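Local coordinates for Mlr6093 protein (Mesorhizobium loti, PDB 2QJ8) that probably hydrolyses ester bonds or the carbon-nitrogen bonds of linear amides, as a zinc-dependent member of the aspartoacylase family, at residues G27-A32 and T99-K104; R67-L72 and I81-E86; I161-K166 and T193-Q198; A310-M315 and G319-A324. One frame throughout, in Å; residues are numbered along the deposited sequence.

Contact 1: residues G27-A32 and T99-K104; sequences GADCEA and TPIDGK
Ile101 reaches from its loop to Asp29 and Cys30, putting one methyl on each. Its CG2 lies against the flank of Asp29, 3.7 Å from Asp29 CB and 3.6 Å from Asp29 OD2. The other branch goes to the thiol: CG1 stands anti to the carbonyl carbon (chi1 -67°) and the chain beyond it is fully extended, which carries CD1 to 3.5 Å from Cys30 SG. Isoleucine suits this place because its two branches can meet neighbouring residues at once. With CG between N and carbonyl carbon (chi1 56°), Asp29 turns its carboxylate toward Ile101 and Asp102. The polar work of that carboxylate is done by helix 118-129: OD1 forms a salt bridge with Arg121, and OD2 accepts from the backbone N of Val118. Asp102 closes an Asx turn, its OD1 accepting from Lys104 N at 3.2 Å from above the carboxylate plane, while Ser119 and Ser117 bond its oxygens. With an alanine at Ile101, both methyl contacts would go, and a gap would probably open beside Asp29 and the Cys30 sulfur. Two carboxylates come close here, Asp29 OD2 lying 4.6 Å from Asp102 OD2, a proximity that should be costly alone but is probably eased by Arg121 and by the hydrogen-bond donors around the start of the helix. The chemistry implies a thin apolar touch between surface loops, both tied to one helix end.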
loop_
_atom_site.group_PDB
_atom_site.type_symbol
_atom_site.label_atom_id
_atom_site.label_comp_id
_atom_site.label_asym_id
_atom_site.label_seq_id
_atom_site.Cartn_x
_atom_site.Cartn_y
_atom_site.Cartn_z
ATOM N N GLY A 27 -27.354 8.465 15.502
ATOM C CA GLY A 27 -28.340 8.515 14.442
ATOM C C GLY A 27 -28.847 7.114 14.248
ATOM O O GLY A 27 -28.605 6.227 15.087
ATOM N N ALA A 28 -29.551 6.916 13.138
ATOM C CA ALA A 28 -30.197 5.661 12.851
ATOM C C ALA A 28 -29.279 4.468 12.621
ATOM O O ALA A 28 -29.742 3.352 12.760
ATOM C CB ALA A 28 -31.150 5.825 11.631
ATOM N N ASP A 29 -28.011 4.692 12.257
ATOM C CA ASP A 29 -27.076 3.582 11.923
ATOM C C ASP A 29 -25.970 3.294 12.948
ATOM O O ASP A 29 -25.363 2.225 12.877
ATOM C CB ASP A 29 -26.468 3.745 10.515
ATOM C CG ASP A 29 -25.775 5.064 10.317
ATOM O OD1 ASP A 29 -25.734 5.872 11.255
ATOM O OD2 ASP A 29 -25.287 5.315 9.207
ATOM N N CYS A 30 -25.663 4.234 13.846
ATOM C CA CYS A 30 -24.707 3.950 14.922
ATOM C C CYS A 30 -24.763 4.985 16.049
ATOM O O CYS A 30 -25.397 6.024 15.915
ATOM C CB CYS A 30 -23.275 3.788 14.395
ATOM S SG CYS A 30 -22.640 5.237 13.701
ATOM N N GLU A 31 -24.066 4.680 17.146
ATOM C CA GLU A 31 -23.995 5.538 18.340
ATOM C C GLU A 31 -23.143 6.789 18.082
ATOM O O GLU A 31 -22.563 6.933 17.011
ATOM C CB GLU A 31 -23.422 4.742 19.520
ATOM C CG GLU A 31 -24.211 3.487 19.924
ATOM C CD GLU A 31 -25.590 3.772 20.482
ATOM O OE1 GLU A 31 -25.798 4.848 21.091
ATOM O OE2 GLU A 31 -26.471 2.893 20.327
ATOM N N ALA A 32 -23.113 7.716 19.041
ATOM C CA ALA A 32 -22.328 8.947 18.910
ATOM C C ALA A 32 -20.860 8.642 18.728
ATOM O O ALA A 32 -20.366 7.627 19.253
ATOM C CB ALA A 32 -22.503 9.877 20.149
ATOM N N THR A 99 -16.388 4.959 4.571
ATOM C CA THR A 99 -17.041 4.642 5.817
ATOM C C THR A 99 -17.662 3.239 5.750
ATOM O O THR A 99 -18.497 2.978 4.885
ATOM C CB THR A 99 -18.107 5.691 6.127
ATOM O OG1 THR A 99 -17.526 6.989 6.011
ATOM C CG2 THR A 99 -18.700 5.498 7.532
ATOM N N PRO A 100 -17.226 2.323 6.640
ATOM C CA PRO A 100 -17.765 0.972 6.577
ATOM C C PRO A 100 -19.253 0.820 6.924
ATOM O O PRO A 100 -19.885 -0.112 6.421
ATOM C CB PRO A 100 -16.899 0.213 7.585
ATOM C CG PRO A 100 -16.431 1.237 8.530
ATOM C CD PRO A 100 -16.211 2.448 7.703
ATOM N N ILE A 101 -19.812 1.716 7.738
ATOM C CA ILE A 101 -21.229 1.595 8.134
ATOM C C ILE A 101 -22.212 1.879 7.005
ATOM O O ILE A 101 -23.138 1.089 6.774
ATOM C CB ILE A 101 -21.565 2.500 9.351
ATOM C CG1 ILE A 101 -20.821 1.978 10.591
ATOM C CG2 ILE A 101 -23.065 2.519 9.643
ATOM C CD1 ILE A 101 -21.086 2.780 11.833
ATOM N N ASP A 102 -22.006 3.004 6.313
ATOM C CA ASP A 102 -22.916 3.445 5.231
ATOM C C ASP A 102 -22.363 3.326 3.806
ATOM O O ASP A 102 -23.092 3.586 2.852
ATOM C CB ASP A 102 -23.459 4.872 5.510
ATOM C CG ASP A 102 -22.388 5.935 5.571
ATOM O OD1 ASP A 102 -21.204 5.624 5.439
ATOM O OD2 ASP A 102 -22.736 7.107 5.803
ATOM N N GLY A 103 -21.086 2.968 3.669
ATOM C CA GLY A 103 -20.431 2.831 2.361
ATOM C C GLY A 103 -20.085 4.142 1.675
ATOM O O GLY A 103 -19.555 4.112 0.565
ATOM N N LYS A 104 -20.299 5.288 2.340
ATOM C CA LYS A 104 -20.125 6.593 1.707
ATOM C C LYS A 104 -18.742 7.173 1.906
ATOM O O LYS A 104 -18.065 6.962 2.923
ATOM C CB LYS A 104 -21.195 7.600 2.182
ATOM C CG LYS A 104 -22.641 7.119 1.998
ATOM C CD LYS A 104 -23.716 8.095 2.516
ATOM C CE LYS A 104 -25.096 7.502 2.266
ATOM N NZ LYS A 104 -26.214 8.231 2.939
#

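Contact 2: residues R67-L72 and I81-E86; sequences RLVKWL and IIIVPE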
loop_
_atom_site.group_PDB
_atom_site.type_symbol
_atom_site.label_atom_id
_atom_site.label_comp_id
_atom_site.label_asym_id
_atom_site.label_seq_id
_atom_site.Cartn_x
_atom_site.Cartn_y
_atom_site.Cartn_z
ATOM N N ARG A 67 2.094 15.290 14.155
ATOM C CA ARG A 67 3.363 16.032 14.314
ATOM C C ARG A 67 3.139 17.540 14.455
ATOM O O ARG A 67 3.784 18.194 15.268
ATOM C CB ARG A 67 4.285 15.753 13.150
ATOM C CG ARG A 67 4.802 14.365 13.168
ATOM C CD ARG A 67 5.683 14.101 11.966
ATOM N NE ARG A 67 6.353 12.817 12.122
ATOM C CZ ARG A 67 7.140 12.228 11.226
ATOM N NH1 ARG A 67 7.457 12.790 10.057
ATOM N NH2 ARG A 67 7.660 11.057 11.553
ATOM N N LEU A 68 2.214 18.068 13.655
ATOM C CA LEU A 68 1.820 19.493 13.665
ATOM C C LEU A 68 1.215 19.848 15.006
ATOM O O LEU A 68 1.496 20.918 15.544
ATOM C CB LEU A 68 0.812 19.794 12.539
ATOM C CG LEU A 68 1.332 19.788 11.105
ATOM C CD1 LEU A 68 0.163 19.744 10.145
ATOM C CD2 LEU A 68 2.221 20.987 10.851
ATOM N N VAL A 69 0.373 18.945 15.535
ATOM C CA VAL A 69 -0.208 19.081 16.877
ATOM C C VAL A 69 0.866 19.304 17.949
ATOM O O VAL A 69 0.684 20.137 18.834
ATOM C CB VAL A 69 -1.123 17.882 17.247
ATOM C CG1 VAL A 69 -1.434 17.869 18.744
ATOM C CG2 VAL A 69 -2.408 17.937 16.440
ATOM N N LYS A 70 1.973 18.588 17.858
ATOM C CA LYS A 70 3.077 18.754 18.806
ATOM C C LYS A 70 4.028 19.938 18.537
ATOM O O LYS A 70 4.664 20.440 19.474
ATOM C CB LYS A 70 3.886 17.449 18.892
ATOM C CG LYS A 70 3.157 16.332 19.622
ATOM C CD LYS A 70 3.984 15.068 19.705
ATOM N N TRP A 71 4.124 20.374 17.277
ATOM C CA TRP A 71 5.056 21.425 16.845
ATOM C C TRP A 71 4.488 22.825 16.899
ATOM O O TRP A 71 5.208 23.755 17.236
ATOM C CB TRP A 71 5.546 21.098 15.435
ATOM C CG TRP A 71 6.368 22.110 14.728
ATOM C CD1 TRP A 71 7.676 22.404 14.945
ATOM C CD2 TRP A 71 5.968 22.883 13.598
ATOM N NE1 TRP A 71 8.108 23.343 14.043
ATOM C CE2 TRP A 71 7.078 23.660 13.206
ATOM C CE3 TRP A 71 4.777 23.017 12.898
ATOM C CZ2 TRP A 71 7.034 24.543 12.131
ATOM C CZ3 TRP A 71 4.729 23.915 11.835
ATOM C CH2 TRP A 71 5.847 24.655 11.464
ATOM N N LEU A 72 3.205 22.972 16.576
ATOM C CA LEU A 72 2.572 24.275 16.567
ATOM C C LEU A 72 2.498 25.066 17.883
ATOM O O LEU A 72 2.479 26.293 17.817
ATOM C CB LEU A 72 1.183 24.192 15.943
ATOM C CG LEU A 72 1.181 23.948 14.452
ATOM C CD1 LEU A 72 -0.253 23.623 14.074
ATOM C CD2 LEU A 72 1.770 25.134 13.660
ATOM N N ILE A 81 -5.299 27.780 14.362
ATOM C CA ILE A 81 -5.147 26.545 13.588
ATOM C C ILE A 81 -5.892 25.448 14.308
ATOM O O ILE A 81 -5.633 25.176 15.486
ATOM C CB ILE A 81 -3.670 26.121 13.384
ATOM C CG1 ILE A 81 -2.925 27.221 12.641
ATOM C CG2 ILE A 81 -3.641 24.769 12.588
ATOM C CD1 ILE A 81 -1.408 27.020 12.507
ATOM N N ILE A 82 -6.865 24.853 13.622
ATOM C CA ILE A 82 -7.626 23.744 14.157
ATOM C C ILE A 82 -7.161 22.503 13.375
ATOM O O ILE A 82 -6.959 22.582 12.173
ATOM C CB ILE A 82 -9.185 23.939 13.968
ATOM C CG1 ILE A 82 -9.689 25.242 14.623
ATOM C CG2 ILE A 82 -9.917 22.766 14.540
ATOM C CD1 ILE A 82 -11.194 25.591 14.265
ATOM N N ILE A 83 -6.958 21.375 14.066
ATOM C CA ILE A 83 -6.522 20.119 13.418
ATOM C C ILE A 83 -7.363 18.941 13.868
ATOM O O ILE A 83 -7.577 18.771 15.081
ATOM C CB ILE A 83 -5.015 19.767 13.689
ATOM C CG1 ILE A 83 -4.087 20.916 13.276
ATOM C CG2 ILE A 83 -4.601 18.491 12.920
ATOM C CD1 ILE A 83 -2.569 20.756 13.672
ATOM N N VAL A 84 -7.863 18.172 12.883
ATOM C CA VAL A 84 -8.620 16.925 13.118
ATOM C C VAL A 84 -7.848 15.834 12.352
ATOM O O VAL A 84 -8.037 15.654 11.152
ATOM C CB VAL A 84 -10.132 17.041 12.762
ATOM C CG1 VAL A 84 -10.354 17.701 11.425
ATOM C CG2 VAL A 84 -10.829 15.676 12.854
ATOM N N PRO A 85 -6.907 15.121 13.052
ATOM C CA PRO A 85 -6.067 14.154 12.328
ATOM C C PRO A 85 -6.741 13.013 11.620
ATOM O O PRO A 85 -6.227 12.622 10.580
ATOM C CB PRO A 85 -5.034 13.667 13.403
ATOM C CG PRO A 85 -5.020 14.786 14.393
ATOM C CD PRO A 85 -6.498 15.143 14.471
ATOM N N GLU A 86 -7.890 12.544 12.125
ATOM C CA GLU A 86 -8.669 11.470 11.503
ATOM C C GLU A 86 -10.138 11.851 11.526
ATOM O O GLU A 86 -10.823 11.612 12.525
ATOM C CB GLU A 86 -8.526 10.121 12.240
ATOM C CG GLU A 86 -7.133 9.548 12.342
ATOM C CD GLU A 86 -6.389 9.925 13.598
ATOM O OE1 GLU A 86 -6.946 9.770 14.720
ATOM O OE2 GLU A 86 -5.207 10.315 13.486
#
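Helix 67-72 and strand 81-84 run nearly antiparallel, their axes 9.6 Å apart and at 151°, so that Leu68, Val69 and Leu72 meet Ile81 and Ile83, as expected where the helix of a beta-alpha-beta crossover lies on the strand that follows it. Strand alternation sends Ile81 and Ile83 toward the helix and Ile82 and Val84 away from it. Ile83 holds the middle: its chain is extended (chi2 172°), so that CD1 pushes in among three helix residues, 3.7 Å from Leu68 CB, 3.7 Å from Leu72 CD1 and 4.0 Å from Val69 CG2. Leu72 crosses Ile81 at about a right angle and lays both methyls on it, CD2 being 3.9 Å from Ile81 CD1; its CD1 also reaches the end of Ile83. Beta-branched isoleucines fit the extended backbone, and leucine's forked end suits the groove between two of them. Phe38 packs on Val69 and Ile83, Ile50 on Leu68 and Ile83, and helix 218-230 covers Leu68 through Val224 and Leu228. No hydrogen bond crosses the interface; the strand's backbone bonds instead to its neighbours, Ile83 with Phe38 and Ile82 with Ile50. Helix and strand are therefore joined here by dispersion forces and exclusion of water.

Contact 3: residues I161-K166 and T193-Q198; sequences IDQMTK and TLVHRQ
Gln163 spans from helix 161-166 to the backbone of Val195. From CB, which already points at the other helix, the chain leaves with CG anti to the backbone N (chi1 -171°) and stays extended, so the amide is delivered straight across. CD arrives 3.9 Å from Val195 O and 4.0 Å from Val195 CG1. At the tip the two amide atoms part company. NE2 gives a nearly straight hydrogen bond to Val195 O, 3.1 Å with an angle of 172°, the acceptor lying in the plane of the glutamine amide. It also bonds to Lys200 O. OE1 accepts a hydrogen bond from a water 2.8 Å away, and that water lies in the plane of the His196 ring, 2.9 Å from His196 ND1. Glutamine suits this place because one flat group both donates and accepts at the end of a long arm. Were an alanine here, Val195 O and Lys200 O would lose their shared donor, and the water at His196 would probably be held less firmly. Ile158 touches the side chains of both Gln163 and Val195. Thus helix 161-172 is fastened to helix 190-197, within its wide pi-type turn, and to Lys200 just ahead of strand 201-208, whose Phe202 packs on Val195.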
loop_
_atom_site.group_PDB
_atom_site.type_symbol
_atom_site.label_atom_id
_atom_site.label_comp_id
_atom_site.label_asym_id
_atom_site.label_seq_id
_atom_site.Cartn_x
_atom_site.Cartn_y
_atom_site.Cartn_z
ATOM N N ILE A 161 -11.257 33.701 -11.487
ATOM C CA ILE A 161 -9.830 33.936 -11.761
ATOM C C ILE A 161 -9.025 34.314 -10.515
ATOM O O ILE A 161 -7.987 33.728 -10.281
ATOM C CB ILE A 161 -9.615 34.986 -12.871
ATOM C CG1 ILE A 161 -10.259 34.541 -14.199
ATOM C CG2 ILE A 161 -8.119 35.213 -13.095
ATOM C CD1 ILE A 161 -10.472 35.687 -15.213
ATOM N N ASP A 162 -9.499 35.273 -9.722
ATOM C CA ASP A 162 -8.805 35.640 -8.470
ATOM C C ASP A 162 -8.695 34.495 -7.483
ATOM O O ASP A 162 -7.641 34.283 -6.898
ATOM C CB ASP A 162 -9.495 36.808 -7.764
ATOM C CG ASP A 162 -9.338 38.104 -8.494
ATOM O OD1 ASP A 162 -8.559 38.166 -9.481
ATOM O OD2 ASP A 162 -10.002 39.075 -8.078
ATOM N N GLN A 163 -9.777 33.757 -7.295
ATOM C CA GLN A 163 -9.748 32.640 -6.366
ATOM C C GLN A 163 -8.760 31.582 -6.825
ATOM O O GLN A 163 -8.032 31.027 -5.995
ATOM C CB GLN A 163 -11.141 32.038 -6.203
ATOM C CG GLN A 163 -11.237 31.014 -5.103
ATOM C CD GLN A 163 -12.597 30.398 -4.985
ATOM O OE1 GLN A 163 -13.433 30.475 -5.904
ATOM N NE2 GLN A 163 -12.832 29.754 -3.851
HETATM N N MSE A 164 -8.745 31.309 -8.137
HETATM C CA MSE A 164 -7.832 30.315 -8.696
HETATM C C MSE A 164 -6.394 30.783 -8.535
HETATM O O MSE A 164 -5.553 30.008 -8.098
HETATM C CB MSE A 164 -8.142 30.009 -10.166
HETATM C CG MSE A 164 -7.211 28.956 -10.800
HETATM SE SE MSE A 164 -7.733 28.394 -12.580
HETATM C CE MSE A 164 -7.936 30.128 -13.468
ATOM N N THR A 165 -6.132 32.035 -8.864
ATOM C CA THR A 165 -4.794 32.623 -8.745
ATOM C C THR A 165 -4.269 32.601 -7.299
ATOM O O THR A 165 -3.108 32.243 -7.053
ATOM C CB THR A 165 -4.805 34.073 -9.258
ATOM O OG1 THR A 165 -5.431 34.114 -10.543
ATOM C CG2 THR A 165 -3.392 34.636 -9.359
ATOM N N LYS A 166 -5.117 33.001 -6.359
ATOM C CA LYS A 166 -4.751 32.993 -4.957
ATOM C C LYS A 166 -4.429 31.582 -4.478
ATOM O O LYS A 166 -3.388 31.369 -3.859
ATOM C CB LYS A 166 -5.874 33.568 -4.102
ATOM C CG LYS A 166 -5.584 33.671 -2.586
ATOM C CD LYS A 166 -6.784 34.284 -1.895
ATOM C CE LYS A 166 -6.593 34.423 -0.414
ATOM N NZ LYS A 166 -7.841 34.989 0.184
ATOM N N THR A 193 -18.345 22.676 -1.667
ATOM C CA THR A 193 -18.720 23.397 -0.447
ATOM C C THR A 193 -17.772 24.538 -0.103
ATOM O O THR A 193 -18.187 25.678 0.010
ATOM C CB THR A 193 -18.842 22.398 0.757
ATOM O OG1 THR A 193 -19.981 21.573 0.517
ATOM C CG2 THR A 193 -19.053 23.143 2.068
ATOM N N LEU A 194 -16.491 24.229 -0.025
ATOM C CA LEU A 194 -15.484 25.204 0.375
ATOM C C LEU A 194 -15.131 26.215 -0.690
ATOM O O LEU A 194 -15.032 27.412 -0.423
ATOM C CB LEU A 194 -14.212 24.502 0.835
ATOM C CG LEU A 194 -14.193 23.837 2.212
ATOM C CD1 LEU A 194 -15.513 23.218 2.573
ATOM C CD2 LEU A 194 -13.057 22.828 2.205
ATOM N N VAL A 195 -14.903 25.716 -1.882
ATOM C CA VAL A 195 -14.539 26.547 -3.025
ATOM C C VAL A 195 -15.715 27.330 -3.601
ATOM O O VAL A 195 -15.712 28.561 -3.581
ATOM C CB VAL A 195 -13.879 25.693 -4.152
ATOM C CG1 VAL A 195 -13.537 26.550 -5.404
ATOM C CG2 VAL A 195 -12.648 24.974 -3.600
ATOM N N HIS A 196 -16.720 26.642 -4.118
ATOM C CA HIS A 196 -17.780 27.346 -4.819
ATOM C C HIS A 196 -18.790 28.020 -3.908
ATOM O O HIS A 196 -19.097 29.202 -4.097
ATOM C CB HIS A 196 -18.504 26.448 -5.835
ATOM C CG HIS A 196 -17.617 25.920 -6.920
ATOM N ND1 HIS A 196 -16.728 26.712 -7.616
ATOM C CD2 HIS A 196 -17.497 24.676 -7.439
ATOM C CE1 HIS A 196 -16.082 25.972 -8.499
ATOM N NE2 HIS A 196 -16.531 24.732 -8.413
ATOM N N ARG A 197 -19.312 27.284 -2.939
ATOM C CA ARG A 197 -20.331 27.837 -2.048
ATOM C C ARG A 197 -19.757 28.889 -1.083
ATOM O O ARG A 197 -20.373 29.936 -0.913
ATOM C CB ARG A 197 -21.049 26.705 -1.309
ATOM C CG ARG A 197 -22.014 27.088 -0.195
ATOM C CD ARG A 197 -23.334 27.498 -0.665
ATOM N NE ARG A 197 -24.082 26.364 -1.204
ATOM C CZ ARG A 197 -25.382 26.375 -1.495
ATOM N NH1 ARG A 197 -26.143 27.459 -1.282
ATOM N NH2 ARG A 197 -25.934 25.273 -1.995
ATOM N N GLN A 198 -18.590 28.614 -0.483
ATOM C CA GLN A 198 -17.992 29.481 0.546
ATOM C C GLN A 198 -16.868 30.408 0.099
ATOM O O GLN A 198 -16.500 31.298 0.850
ATOM C CB GLN A 198 -17.541 28.644 1.740
ATOM C CG GLN A 198 -18.708 27.964 2.420
ATOM C CD GLN A 198 -18.322 27.180 3.629
ATOM O OE1 GLN A 198 -17.202 27.284 4.154
ATOM N NE2 GLN A 198 -19.253 26.381 4.094
HETATM O O HOH W 1 -15.367 29.227 -7.490
#

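Contact 4: residues A310-M315 and G319-A324; sequences AIRSAM and GNEEVA
Arg312 N donates to Val323 O, a hydrogen bond of 3.0 Å and 170° that joins two antiparallel strands at a classic beta bulge. Val323 and Ala324 together face a single residue of strand 250-261, and the psi of -20° at Val323 shows the local departure from extended backbone. The side chain of Arg312, modelled in two conformations, adds a charge contact in the one described, less certain than that bond. Extended from CG to NE, it crosses Glu321 at about a right angle, and its NH2 lies 3.0 Å from Glu321 OE1. That oxygen is well out of the guanidinium plane, so the salt bridge rests on charge, with no N-H aimed at it. The other oxygen of Glu321, OE2, accepts from the backbone N of Gln318. Glu322 sends its own carboxylate away, to Gln259. Arginine suits this strand end because its long aliphatic part can lie over apolar neighbours while its charge reaches the turn. Val323 CG1 sits at the edge of the guanidinium, 4.0 Å from Arg312 NE, and Phe268 touches both residues. Beyond the arginine, Ile311 and Ala324 form a non-hydrogen-bonded pair on a common face, both packing on Val284. The small alanine brings its CB to 4.1 Å from Ile311 CG1. Ala324 CA also approaches Ala310 O at 3.4 Å, as a CA-H...O contact.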
loop_
_atom_site.group_PDB
_atom_site.type_symbol
_atom_site.label_atom_id
_atom_site.label_comp_id
_atom_site.label_asym_id
_atom_site.label_seq_id
_atom_site.Cartn_x
_atom_site.Cartn_y
_atom_site.Cartn_z
ATOM N N ALA A 310 1.590 9.835 -11.302
ATOM C CA ALA A 310 1.074 8.756 -10.494
ATOM C C ALA A 310 0.980 7.488 -11.322
ATOM O O ALA A 310 0.741 7.552 -12.530
ATOM C CB ALA A 310 -0.311 9.136 -9.920
ATOM N N ILE A 311 1.173 6.343 -10.671
ATOM C CA ILE A 311 1.103 5.040 -11.339
ATOM C C ILE A 311 0.674 3.981 -10.325
ATOM O O ILE A 311 1.086 4.040 -9.170
ATOM C CB ILE A 311 2.434 4.676 -12.048
ATOM C CG1 ILE A 311 2.213 3.450 -12.975
ATOM C CG2 ILE A 311 3.585 4.500 -11.025
ATOM C CD1 ILE A 311 3.311 3.151 -13.892
ATOM N N ARG A 312 -0.208 3.064 -10.754
ATOM C CA ARG A 312 -0.699 1.981 -9.894
ATOM C C ARG A 312 0.374 0.985 -9.573
ATOM O O ARG A 312 1.311 0.797 -10.364
ATOM C CB ARG A 312 -1.812 1.157 -10.556
ATOM C CG ARG A 312 -3.158 1.764 -10.568
ATOM C CD ARG A 312 -4.219 0.675 -10.881
ATOM N NE ARG A 312 -5.541 1.239 -11.169
ATOM C CZ ARG A 312 -6.366 1.799 -10.277
ATOM N NH1 ARG A 312 -6.055 1.916 -8.986
ATOM N NH2 ARG A 312 -7.531 2.284 -10.698
ATOM N N SER A 313 0.217 0.322 -8.426
ATOM C CA SER A 313 1.074 -0.774 -8.008
ATOM C C SER A 313 0.568 -1.980 -8.772
ATOM O O SER A 313 -0.536 -1.943 -9.330
ATOM C CB SER A 313 0.899 -1.047 -6.520
ATOM O OG SER A 313 1.179 0.136 -5.781
ATOM N N ALA A 314 1.369 -3.031 -8.825
ATOM C CA ALA A 314 0.947 -4.280 -9.475
ATOM C C ALA A 314 -0.325 -4.786 -8.779
ATOM O O ALA A 314 -0.339 -5.022 -7.554
ATOM C CB ALA A 314 2.040 -5.306 -9.437
HETATM N N MSE A 315 -1.416 -4.885 -9.539
HETATM C CA MSE A 315 -2.713 -5.235 -8.971
HETATM C C MSE A 315 -3.652 -5.670 -10.069
HETATM O O MSE A 315 -3.396 -5.381 -11.228
HETATM C CB MSE A 315 -3.334 -3.981 -8.324
HETATM C CG MSE A 315 -3.728 -2.865 -9.361
HETATM SE SE MSE A 315 -4.581 -1.291 -8.632
HETATM C CE MSE A 315 -5.985 -2.169 -7.555
ATOM N N GLY A 319 -11.583 -3.483 -16.777
ATOM C CA GLY A 319 -11.477 -2.743 -18.021
ATOM C C GLY A 319 -11.764 -1.277 -17.760
ATOM O O GLY A 319 -12.541 -0.931 -16.848
ATOM N N ASN A 320 -11.077 -0.423 -18.523
ATOM C CA ASN A 320 -11.216 1.032 -18.454
ATOM C C ASN A 320 -10.877 1.693 -17.102
ATOM O O ASN A 320 -11.398 2.781 -16.788
ATOM C CB ASN A 320 -12.632 1.419 -18.908
ATOM C CG ASN A 320 -12.685 2.811 -19.505
ATOM O OD1 ASN A 320 -12.286 3.015 -20.657
ATOM N ND2 ASN A 320 -13.181 3.779 -18.725
ATOM N N GLU A 321 -10.025 1.053 -16.293
ATOM C CA GLU A 321 -9.592 1.646 -15.039
ATOM C C GLU A 321 -8.318 2.407 -15.281
ATOM O O GLU A 321 -7.483 1.936 -16.034
ATOM C CB GLU A 321 -9.297 0.629 -13.953
ATOM C CG GLU A 321 -10.504 0.140 -13.211
ATOM C CD GLU A 321 -10.099 -0.551 -11.940
ATOM O OE1 GLU A 321 -9.537 0.120 -11.034
ATOM O OE2 GLU A 321 -10.354 -1.760 -11.844
ATOM N N GLU A 322 -8.177 3.539 -14.590
ATOM C CA GLU A 322 -7.024 4.412 -14.718
ATOM C C GLU A 322 -5.843 3.717 -14.055
ATOM O O GLU A 322 -5.944 3.235 -12.937
ATOM C CB GLU A 322 -7.270 5.804 -14.086
ATOM C CG GLU A 322 -8.327 6.684 -14.812
ATOM C CD GLU A 322 -8.412 8.144 -14.265
ATOM O OE1 GLU A 322 -7.998 8.421 -13.098
ATOM O OE2 GLU A 322 -8.916 9.014 -15.023
ATOM N N VAL A 323 -4.743 3.621 -14.781
ATOM C CA VAL A 323 -3.551 2.940 -14.278
ATOM C C VAL A 323 -2.345 3.830 -14.137
ATOM O O VAL A 323 -1.437 3.470 -13.450
ATOM C CB VAL A 323 -3.214 1.681 -15.105
ATOM C CG1 VAL A 323 -4.347 0.669 -14.957
ATOM C CG2 VAL A 323 -2.926 2.031 -16.574
ATOM N N ALA A 324 -2.320 4.965 -14.829
ATOM C CA ALA A 324 -1.225 5.910 -14.723
ATOM C C ALA A 324 -1.721 7.327 -15.021
ATOM O O ALA A 324 -2.657 7.507 -15.818
ATOM C CB ALA A 324 -0.060 5.497 -15.690
#

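Overall arrangement
The contacts are well separated: their centres lie 24 to 33 Å apart and none touches another. Along the chain, contact 2 is nested inside the loop closed by contact 1; contacts 3 and 4 follow in series. Contacts 2 and 3 belong to the catalytic domain of the aspartoacylase family, one packing helix 60-75 on strand 79-84, the other joining helices 161-172 and 190-197 ahead of strand 201-208. Contact 1 pairs two surface loops at helix 118-129, its centre about 22 Å from the chain's centre. Contact 4 joins strands 306-312 and 322-329, opposite contact 2 across that centre. These joints differ in kind; contacts 2 and 4 also lie within reach of the second subunit.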